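PDB 4GF3: putative yopH targeting protein from Yersinia pestis, which probably acts as a type III secretion chaperone that binds the effector YopH and targets it for secretion. Local coordinates for residues A[29-32]-A[36-39]; A[52-57]-A[114-119]; A[91-96]-A[106-111]. All coordinates share one frame; numbering follows the deposited sequence.

Overall arrangement
All three contacts involve one antiparallel sheet; contacts 2 and 3 also use helix 102-118, which packs against it. Contact 1 is the hairpin of strands 28-32 and 36-42 and comes first in the chain. Segment 52-57 of contact 2 follows. Both segments of contact 3 then come before 114-119 closes contact 2. Contacts 2 and 3 dock successive parts of the helix on the neighbouring strands 47-56 and 88-96. Their centres are about 14 Å apart. The centre of contact 1 lies about 13 Å from that of contact 2 and about 12 Å from that of contact 3, though side chains of all three touch. L109 reaches V30, I32 and V38. Strand 28-32 pairs with another protein's chain, which continues the sheet.

Contact 1: A[29-32]-A[36-39]; sequences AVTI and WVVH
I32 packs against W36 and V38 across an antiparallel hairpin. Its CB lies 4.1 Å from W36 CB and 3.8 Å from W36 O. At CG1 the chain turns beside the backbone N, anti to the carbonyl carbon (chi1 -61°). With chi2 at 123°, I32 CD1 then lies against V38 CG2 at 3.6 Å. Two hydrogen-bonded pairs hold the strands. I32 and W36 exchange both backbone bonds, and so do V30 and V38. V30 N to V38 O is 3.0 Å, and V38 N to V30 O is 2.9 Å. Between them, T31 and V37 form a non-hydrogen-bonded pair, with T31 OG1 3.7 Å from V37 CG2. A29 CB touches V37 CG1 at 3.8 Å and lies near H39 ND1. V37 CG1 lies over one face of the H39 imidazole, offset toward its rim. T31 OG1 bonds the backbone of another protein's chain, and H39 NE2 bonds an acidic side chain of that chain. T31 and I32 pair with its strand, so the sheet runs on there. The face that carries V30, I32, W36 and V38 packs on helix 102-118. H39 leads on to F51 of strand 47-56, through backbone bonds and ring contact.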
# COMPACT_ATOMS: atom_id res chain seq x y z
N ALA A 29 3.69 8.14 -1.70
CA ALA A 29 4.10 7.30 -0.58
C ALA A 29 3.71 7.92 0.78
O ALA A 29 3.71 9.14 0.94
CB ALA A 29 5.63 7.02 -0.64
N VAL A 30 3.48 7.03 1.74
CA VAL A 30 3.29 7.37 3.09
C VAL A 30 4.35 6.59 3.88
O VAL A 30 4.45 5.36 3.71
CB VAL A 30 1.85 6.99 3.50
CG1 VAL A 30 1.64 7.23 4.98
CG2 VAL A 30 0.88 7.90 2.75
N THR A 31 5.04 7.29 4.80
CA THR A 31 5.94 6.68 5.75
C THR A 31 5.22 6.45 7.08
O THR A 31 4.59 7.37 7.64
CB THR A 31 7.22 7.54 5.92
OG1 THR A 31 7.95 7.52 4.68
CG2 THR A 31 8.11 7.01 7.02
N ILE A 32 5.37 5.22 7.56
CA ILE A 32 4.69 4.74 8.73
C ILE A 32 5.68 4.36 9.85
O ILE A 32 6.54 3.48 9.69
CB ILE A 32 3.78 3.55 8.42
CG1 ILE A 32 2.69 3.98 7.43
CG2 ILE A 32 3.18 3.02 9.73
CD1 ILE A 32 2.67 3.16 6.20
N TRP A 36 8.38 2.10 7.82
CA TRP A 36 7.71 1.43 6.78
C TRP A 36 7.20 2.45 5.75
O TRP A 36 6.75 3.55 6.08
CB TRP A 36 6.45 0.72 7.25
CG TRP A 36 6.54 -0.37 8.29
CD1 TRP A 36 5.83 -0.41 9.46
CD2 TRP A 36 7.24 -1.62 8.21
NE1 TRP A 36 6.07 -1.58 10.12
CE2 TRP A 36 6.95 -2.34 9.39
CE3 TRP A 36 8.12 -2.17 7.29
CZ2 TRP A 36 7.49 -3.59 9.67
CZ3 TRP A 36 8.68 -3.40 7.57
CH2 TRP A 36 8.37 -4.10 8.77
N VAL A 37 7.12 2.01 4.51
CA VAL A 37 6.62 2.87 3.44
C VAL A 37 5.61 2.13 2.60
O VAL A 37 5.88 1.07 2.04
CB VAL A 37 7.81 3.39 2.55
CG1 VAL A 37 7.26 4.26 1.45
CG2 VAL A 37 8.79 4.18 3.36
N VAL A 38 4.39 2.70 2.50
CA VAL A 38 3.39 2.19 1.66
C VAL A 38 3.39 3.10 0.46
O VAL A 38 3.23 4.31 0.54
CB VAL A 38 1.99 2.18 2.32
CG1 VAL A 38 0.92 1.91 1.31
CG2 VAL A 38 1.87 1.08 3.39
N HIS A 39 3.56 2.47 -0.69
CA HIS A 39 3.58 3.15 -1.99
C HIS A 39 2.24 3.03 -2.69
O HIS A 39 1.54 2.00 -2.60
CB HIS A 39 4.63 2.48 -2.88
CG HIS A 39 6.01 2.60 -2.34
ND1 HIS A 39 6.77 3.74 -2.49
CD2 HIS A 39 6.76 1.73 -1.61
CE1 HIS A 39 7.93 3.55 -1.90
NE2 HIS A 39 7.93 2.35 -1.34

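Contact 2: A[52-57]-A[114-119]; sequences MRAGIL and DKAVTL
K115 O, in the helical turn that brings A116 against M52 and A54, takes two hydrogen bonds. L119 N to K115 O is 2.8 Å. T118 OG1 to K115 O is 2.9 Å, and this donor comes from well off the C=O axis (C=O...O angle 115°). Both bonds lie within 115-119. The direct touch with strand 47-56 is made of methyl groups. A116 CB sits 3.8 Å from A54 CB and 3.6 Å from M52 CE. M52 gets there by a bend: its CG stands between the backbone N and the carbonyl carbon (chi1 68°), and chi3 of -76° folds CE toward A116. SD is a little farther from the same CB. The W36 side chain packs on both M52 and A116. Farther along, two waters bridge the segments. One accepts from G55 N at 2.9 Å and donates to A116 O at 2.8 Å. The second donates to both I56 O and L119 O. Backbone polar groups of strand 47-56 and segment 114-119 are thus joined through water, while the buried side chains meet through apolar groups. The direct contact is apolar and undirected, while directed polar links between the two backbones run through two waters.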
# COMPACT_ATOMS: atom_id res chain seq x y z
N MET A 52 4.02 -2.41 -0.18
CA MET A 52 5.15 -2.17 0.71
C MET A 52 6.12 -3.36 0.70
O MET A 52 5.71 -4.55 0.52
CB MET A 52 4.67 -1.85 2.13
CG MET A 52 4.00 -2.96 2.89
SD MET A 52 3.73 -2.46 4.59
CE MET A 52 5.36 -2.57 5.32
N ARG A 53 7.39 -3.05 0.89
CA ARG A 53 8.39 -4.07 1.17
C ARG A 53 8.39 -4.29 2.68
O ARG A 53 8.53 -3.36 3.48
CB ARG A 53 9.78 -3.69 0.65
CG ARG A 53 10.89 -4.77 0.81
CD ARG A 53 12.07 -4.44 -0.11
NE ARG A 53 13.24 -5.35 -0.03
CZ ARG A 53 14.27 -5.18 0.79
NH1 ARG A 53 14.27 -4.18 1.67
NH2 ARG A 53 15.32 -6.03 0.78
N ALA A 54 8.25 -5.55 3.06
CA ALA A 54 8.38 -5.93 4.44
C ALA A 54 9.71 -6.71 4.68
O ALA A 54 10.68 -6.59 3.88
CB ALA A 54 7.14 -6.72 4.83
N GLY A 55 9.73 -7.56 5.71
CA GLY A 55 10.98 -8.23 6.14
C GLY A 55 11.29 -9.50 5.37
O GLY A 55 10.49 -9.95 4.52
N ILE A 56 12.46 -10.03 5.62
CA ILE A 56 12.91 -11.26 4.97
C ILE A 56 12.03 -12.45 5.38
O ILE A 56 11.53 -12.51 6.51
CB ILE A 56 14.40 -11.54 5.24
CG1 ILE A 56 14.89 -12.61 4.27
CG2 ILE A 56 14.65 -11.94 6.70
CD1 ILE A 56 16.38 -12.75 4.15
N LEU A 57 11.82 -13.42 4.48
CA LEU A 57 11.04 -14.58 4.88
C LEU A 57 11.67 -15.32 6.03
O LEU A 57 12.88 -15.50 6.07
CB LEU A 57 10.77 -15.54 3.72
CG LEU A 57 11.82 -16.49 3.25
CD1 LEU A 57 11.78 -17.83 4.00
CD2 LEU A 57 11.66 -16.72 1.76
N ASP A 114 -0.15 -4.19 9.21
CA ASP A 114 -0.38 -5.31 10.14
C ASP A 114 0.22 -6.64 9.64
O ASP A 114 0.73 -7.44 10.43
CB ASP A 114 -1.90 -5.50 10.39
CG ASP A 114 -2.50 -4.48 11.39
OD1 ASP A 114 -1.80 -3.94 12.27
OD2 ASP A 114 -3.73 -4.27 11.31
N LYS A 115 0.14 -6.88 8.35
CA LYS A 115 0.69 -8.09 7.70
C LYS A 115 2.19 -8.11 7.84
O LYS A 115 2.75 -9.13 8.24
CB LYS A 115 0.29 -8.19 6.24
CG LYS A 115 0.52 -9.56 5.54
CD LYS A 115 -0.13 -10.76 6.22
CE LYS A 115 0.03 -12.04 5.42
NZ LYS A 115 -0.70 -13.21 5.99
N ALA A 116 2.81 -6.95 7.60
CA ALA A 116 4.23 -6.79 7.76
C ALA A 116 4.71 -7.14 9.18
O ALA A 116 5.64 -7.92 9.37
CB ALA A 116 4.60 -5.40 7.35
N VAL A 117 4.02 -6.60 10.18
CA VAL A 117 4.23 -6.96 11.56
C VAL A 117 3.99 -8.48 11.78
O VAL A 117 4.91 -9.15 12.24
CB VAL A 117 3.35 -6.09 12.49
CG1 VAL A 117 3.42 -6.60 13.91
CG2 VAL A 117 3.76 -4.62 12.38
N THR A 118 2.83 -9.01 11.43
CA THR A 118 2.56 -10.44 11.58
C THR A 118 3.62 -11.35 10.92
O THR A 118 3.96 -12.38 11.47
CB THR A 118 1.14 -10.91 11.10
OG1 THR A 118 1.08 -10.97 9.68
CG2 THR A 118 0.02 -10.04 11.68
N LEU A 119 4.13 -10.96 9.77
CA LEU A 119 5.20 -11.68 9.13
C LEU A 119 6.51 -11.28 9.81
O LEU A 119 7.52 -11.85 9.48
CB LEU A 119 5.23 -11.34 7.62
CG LEU A 119 4.07 -11.94 6.81
CD1 LEU A 119 4.06 -11.46 5.37
CD2 LEU A 119 4.09 -13.45 6.77
O HOH W 1 7.96 -8.20 7.92
O HOH W 2 9.17 -11.22 7.43

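Contact 3: A[91-96]-A[106-111]; sequences LWSQLN and ASVLTS
V108 meets S93 and L95 of strand 88-96. The helical segment begins at A106, inside helix 102-118. A106 O accepts from T110 N at 3.0 Å. The A106 side chain packs on F11, E14 and L15 of helix 4-15. S107 follows, and its carbonyl oxygen is gripped twice. S111 N and S111 OG each reach S107 O at 2.9 Å, from opposite faces of the carbonyl plane. V108 then turns its two methyls to the strand. V108 CG1, anti to the backbone N (chi1 170°), lies 3.8 Å from S93 CB. V108 CG2 approaches L95 CD2 at 4.2 Å, a looser touch. The S93 hydroxyl is not used here: OG bonds V78 O, and it is CB that touches V108. L109 takes no part in this contact; it packs on F11 and on an apolar side chain of another protein's chain. T110 packs on a polar side chain of that chain. S111 closes the segment with its OG bent back to S107 O, and its side chain touches I79. V108 also rests on A50 of strand 47-56, so it sits over two adjacent strands. The pairing of these strands is close by: S93 bonds A50 through the backbone, and L95 bonds L48. Helix 102-118 packs on the sheet here, and A106 and L109 touch helix 4-15.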
# COMPACT_ATOMS: atom_id res chain seq x y z
N LEU A 91 4.19 -6.88 -0.08
CA LEU A 91 2.77 -6.96 0.30
C LEU A 91 2.02 -5.94 -0.53
O LEU A 91 2.49 -4.78 -0.72
CB LEU A 91 2.61 -6.69 1.77
CG LEU A 91 3.48 -7.48 2.75
CD1 LEU A 91 3.14 -7.04 4.17
CD2 LEU A 91 3.28 -8.96 2.51
N TRP A 92 0.88 -6.33 -1.10
CA TRP A 92 0.28 -5.48 -2.07
C TRP A 92 -1.24 -5.71 -2.19
O TRP A 92 -1.82 -6.75 -1.81
CB TRP A 92 0.94 -5.61 -3.47
CG TRP A 92 0.81 -6.99 -4.09
CD1 TRP A 92 1.72 -8.01 -4.01
CD2 TRP A 92 -0.24 -7.46 -4.98
NE1 TRP A 92 1.35 -9.05 -4.81
CE2 TRP A 92 0.11 -8.79 -5.34
CE3 TRP A 92 -1.48 -6.93 -5.44
CZ2 TRP A 92 -0.70 -9.57 -6.18
CZ3 TRP A 92 -2.28 -7.71 -6.23
CH2 TRP A 92 -1.88 -9.01 -6.62
N SER A 93 -1.90 -4.65 -2.61
CA SER A 93 -3.34 -4.75 -2.93
C SER A 93 -3.59 -3.96 -4.21
O SER A 93 -2.97 -2.90 -4.47
CB SER A 93 -4.26 -4.22 -1.81
OG SER A 93 -5.62 -4.55 -2.10
N GLN A 94 -4.50 -4.50 -5.02
CA GLN A 94 -4.84 -3.93 -6.32
C GLN A 94 -6.33 -3.60 -6.34
O GLN A 94 -7.12 -4.44 -6.02
CB GLN A 94 -4.45 -4.92 -7.45
CG GLN A 94 -4.68 -4.36 -8.86
CD GLN A 94 -3.95 -5.19 -9.95
OE1 GLN A 94 -2.87 -5.79 -9.71
NE2 GLN A 94 -4.50 -5.17 -11.13
N LEU A 95 -6.65 -2.37 -6.67
CA LEU A 95 -7.97 -1.79 -6.50
C LEU A 95 -8.41 -0.97 -7.73
O LEU A 95 -7.64 -0.29 -8.38
CB LEU A 95 -7.97 -0.84 -5.29
CG LEU A 95 -7.53 -1.46 -3.94
CD1 LEU A 95 -6.20 -0.88 -3.50
CD2 LEU A 95 -8.63 -1.29 -2.90
N ASN A 96 -9.71 -0.94 -7.92
CA ASN A 96 -10.33 -0.14 -8.87
C ASN A 96 -10.47 1.27 -8.34
O ASN A 96 -11.07 1.51 -7.29
CB ASN A 96 -11.70 -0.73 -9.20
CG ASN A 96 -12.42 0.03 -10.23
OD1 ASN A 96 -13.07 1.04 -9.93
ND2 ASN A 96 -12.41 -0.50 -11.50
N ALA A 106 -7.36 3.55 3.37
CA ALA A 106 -6.80 3.61 4.72
C ALA A 106 -6.86 2.21 5.36
O ALA A 106 -5.90 1.83 6.05
CB ALA A 106 -7.54 4.66 5.55
N SER A 107 -7.92 1.43 5.14
CA SER A 107 -7.95 0.03 5.63
C SER A 107 -6.87 -0.83 5.01
O SER A 107 -6.26 -1.67 5.69
CB SER A 107 -9.29 -0.69 5.37
OG SER A 107 -10.30 -0.09 6.10
N VAL A 108 -6.66 -0.67 3.71
CA VAL A 108 -5.55 -1.33 3.00
C VAL A 108 -4.22 -0.97 3.64
O VAL A 108 -3.39 -1.82 3.95
CB VAL A 108 -5.56 -0.97 1.49
CG1 VAL A 108 -4.30 -1.44 0.79
CG2 VAL A 108 -6.74 -1.64 0.84
N LEU A 109 -4.04 0.31 3.89
CA LEU A 109 -2.79 0.76 4.47
C LEU A 109 -2.53 0.08 5.84
O LEU A 109 -1.44 -0.45 6.16
CB LEU A 109 -2.79 2.27 4.57
CG LEU A 109 -1.47 2.85 5.14
CD1 LEU A 109 -1.14 4.19 4.51
CD2 LEU A 109 -1.53 2.97 6.64
N THR A 110 -3.55 0.11 6.67
CA THR A 110 -3.41 -0.48 8.02
C THR A 110 -3.27 -2.02 7.95
O THR A 110 -2.59 -2.62 8.75
CB THR A 110 -4.55 -0.05 8.98
OG1 THR A 110 -5.83 -0.31 8.40
CG2 THR A 110 -4.47 1.38 9.24
N SER A 111 -3.89 -2.64 6.97
CA SER A 111 -3.77 -4.11 6.78
C SER A 111 -2.39 -4.51 6.27
O SER A 111 -1.81 -5.53 6.68
CB SER A 111 -4.84 -4.61 5.83
OG SER A 111 -6.11 -4.50 6.46